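Local coordinates for ribosomal RNA small subunit methyltransferase Nep1 (Archaeoglobus fulgidus, PDB 3O7B), which probably methylates N1 of a specific pseudouridine in 16S rRNA during ribosome biogenesis, using S-adenosyl-L-methionine as methyl donor and working as a homodimer, at residues A[110-115]-A[200-205]. Numbering follows the deposited sequence.
Sequences HTLNGE and DFFEET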
loop_
_atom_site.group_PDB
_atom_site.type_symbol
_atom_site.label_atom_id
_atom_site.label_comp_id
_atom_site.label_asym_id
_atom_site.label_seq_id
_atom_site.Cartn_x
_atom_site.Cartn_y
_atom_site.Cartn_z
ATOM N N HIS A 110 -11.736 -10.237 -8.449
ATOM C CA HIS A 110 -13.009 -10.131 -9.135
ATOM C C HIS A 110 -13.235 -8.651 -9.367
ATOM O O HIS A 110 -13.141 -7.856 -8.418
ATOM C CB HIS A 110 -14.072 -10.768 -8.223
ATOM C CG HIS A 110 -15.473 -10.307 -8.457
ATOM N ND1 HIS A 110 -16.331 -10.879 -9.380
ATOM C CD2 HIS A 110 -16.184 -9.357 -7.807
ATOM C CE1 HIS A 110 -17.508 -10.276 -9.292
ATOM N NE2 HIS A 110 -17.444 -9.351 -8.349
ATOM N N THR A 111 -13.478 -8.252 -10.603
ATOM C CA THR A 111 -13.640 -6.832 -10.898
ATOM C C THR A 111 -15.105 -6.393 -10.790
ATOM O O THR A 111 -16.020 -7.240 -10.737
ATOM C CB THR A 111 -13.118 -6.452 -12.286
ATOM O OG1 THR A 111 -14.035 -6.961 -13.266
ATOM C CG2 THR A 111 -11.736 -7.026 -12.536
ATOM N N LEU A 112 -15.313 -5.077 -10.781
ATOM C CA LEU A 112 -16.659 -4.485 -10.762
ATOM C C LEU A 112 -17.529 -4.971 -11.894
ATOM O O LEU A 112 -18.756 -4.932 -11.775
ATOM C CB LEU A 112 -16.577 -2.971 -10.889
ATOM C CG LEU A 112 -16.199 -2.201 -9.646
ATOM C CD1 LEU A 112 -15.896 -0.764 -10.041
ATOM C CD2 LEU A 112 -17.338 -2.268 -8.637
ATOM N N ASN A 113 -16.899 -5.367 -12.995
ATOM C CA ASN A 113 -17.621 -5.834 -14.182
ATOM C C ASN A 113 -17.770 -7.351 -14.234
ATOM O O ASN A 113 -18.248 -7.902 -15.238
ATOM C CB ASN A 113 -16.970 -5.273 -15.450
ATOM C CG ASN A 113 -17.065 -3.753 -15.519
ATOM O OD1 ASN A 113 -16.077 -3.063 -15.806
ATOM N ND2 ASN A 113 -18.253 -3.219 -15.230
ATOM N N GLY A 114 -17.365 -8.022 -13.159
ATOM C CA GLY A 114 -17.547 -9.465 -13.002
ATOM C C GLY A 114 -16.464 -10.360 -13.576
ATOM O O GLY A 114 -16.594 -11.596 -13.566
ATOM N N GLU A 115 -15.380 -9.755 -14.065
ATOM C CA GLU A 115 -14.271 -10.535 -14.606
ATOM C C GLU A 115 -13.469 -11.151 -13.463
ATOM O O GLU A 115 -13.426 -10.585 -12.363
ATOM C CB GLU A 115 -13.355 -9.663 -15.454
ATOM C CG GLU A 115 -14.046 -9.025 -16.627
ATOM C CD GLU A 115 -13.539 -7.633 -16.894
ATOM O OE1 GLU A 115 -13.479 -6.812 -15.937
ATOM O OE2 GLU A 115 -13.207 -7.347 -18.062
ATOM N N ASP A 200 -22.001 -0.431 -1.187
ATOM C CA ASP A 200 -22.144 -1.787 -0.664
ATOM C C ASP A 200 -21.967 -2.761 -1.812
ATOM O O ASP A 200 -22.053 -2.363 -2.961
ATOM C CB ASP A 200 -23.543 -1.970 -0.076
ATOM C CG ASP A 200 -23.773 -1.102 1.138
ATOM O OD1 ASP A 200 -24.441 -0.054 0.994
ATOM O OD2 ASP A 200 -23.267 -1.457 2.225
ATOM N N PHE A 201 -21.737 -4.031 -1.500
ATOM C CA PHE A 201 -21.634 -5.052 -2.543
ATOM C C PHE A 201 -22.881 -5.085 -3.414
ATOM O O PHE A 201 -23.997 -4.917 -2.913
ATOM C CB PHE A 201 -21.440 -6.433 -1.933
ATOM C CG PHE A 201 -20.138 -6.590 -1.196
ATOM C CD1 PHE A 201 -18.946 -6.710 -1.896
ATOM C CD2 PHE A 201 -20.110 -6.645 0.188
ATOM C CE1 PHE A 201 -17.740 -6.862 -1.209
ATOM C CE2 PHE A 201 -18.900 -6.797 0.881
ATOM C CZ PHE A 201 -17.720 -6.912 0.167
ATOM N N PHE A 202 -22.699 -5.293 -4.711
ATOM C CA PHE A 202 -23.831 -5.614 -5.590
ATOM C C PHE A 202 -24.526 -6.870 -5.085
ATOM O O PHE A 202 -23.898 -7.816 -4.603
ATOM C CB PHE A 202 -23.349 -5.888 -7.010
ATOM C CG PHE A 202 -22.776 -4.683 -7.718
ATOM C CD1 PHE A 202 -23.482 -3.474 -7.791
ATOM C CD2 PHE A 202 -21.535 -4.778 -8.364
ATOM C CE1 PHE A 202 -22.945 -2.369 -8.466
ATOM C CE2 PHE A 202 -20.993 -3.685 -9.042
ATOM C CZ PHE A 202 -21.698 -2.474 -9.096
ATOM N N GLU A 203 -25.848 -6.902 -5.230
ATOM C CA GLU A 203 -26.591 -8.111 -4.895
ATOM C C GLU A 203 -26.098 -9.319 -5.697
ATOM O O GLU A 203 -26.001 -10.428 -5.147
ATOM C CB GLU A 203 -28.100 -7.901 -5.076
ATOM C CG GLU A 203 -28.744 -7.051 -3.984
ATOM C CD GLU A 203 -28.491 -7.576 -2.565
ATOM O OE1 GLU A 203 -28.489 -8.815 -2.352
ATOM O OE2 GLU A 203 -28.298 -6.736 -1.654
ATOM N N GLU A 204 -25.765 -9.104 -6.971
ATOM C CA GLU A 204 -25.230 -10.174 -7.812
ATOM C C GLU A 204 -23.971 -10.810 -7.215
ATOM O O GLU A 204 -23.827 -12.026 -7.214
ATOM C CB GLU A 204 -24.953 -9.694 -9.241
ATOM C CG GLU A 204 -24.370 -10.797 -10.130
ATOM C CD GLU A 204 -24.291 -10.433 -11.605
ATOM O OE1 GLU A 204 -24.638 -9.290 -11.983
ATOM O OE2 GLU A 204 -23.873 -11.312 -12.389
ATOM N N THR A 205 -23.063 -9.976 -6.709
ATOM C CA THR A 205 -21.836 -10.473 -6.090
ATOM C C THR A 205 -22.145 -11.407 -4.923
ATOM O O THR A 205 -21.598 -12.505 -4.825
ATOM C CB THR A 205 -20.980 -9.289 -5.600
ATOM O OG1 THR A 205 -20.692 -8.430 -6.698
ATOM C CG2 THR A 205 -19.664 -9.764 -4.972
#
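L112 and F202 mark the nearest backbone approach, 8.9 Å between their CA atoms, where the turn after strand 105-111 faces the start of helix 203-209; no hydrogen bond joins the two segments, and the contact is van der Waals packing, mainly of side chains. L112 suits its place as a branched apolar residue: methyl CD2 reaches CE2 of F202 at 3.9 Å, the two side chains crossing at about a right angle. The same ring carbon CE2 lies 3.7 Å from L112 O. On the broad F202 ring K83 also packs in a cation-pi contact and F80 edge-to-face, K83 touching the L112 side chain as well. Deeper in, H110 swings its flat imidazole toward T205, CG anti to the backbone N (chi1 157°), bringing NE2 within 3.8 Å of T205 OG1. That is a packing contact; the short threonine turns methyl CG2 to H110 as well, and its buried hydroxyl is satisfied by E34, whose OE2 also takes the backbone N of F202. In the turn, T111 OG1 accepts N113 N at 3.3 Å, an ST turn, and donates to E115 OE1 at 2.7 Å, while G114 tolerates its positive phi (87°). In this SPOUT methyltransferase sheet, strand 28-35, carrying E34, separates strand 105-111 from strand 189-194; the type I beta turn after the former meets the helix following the latter, F202 at its N-cap position and neighbouring F201 touching bound S-adenosylhomocysteine.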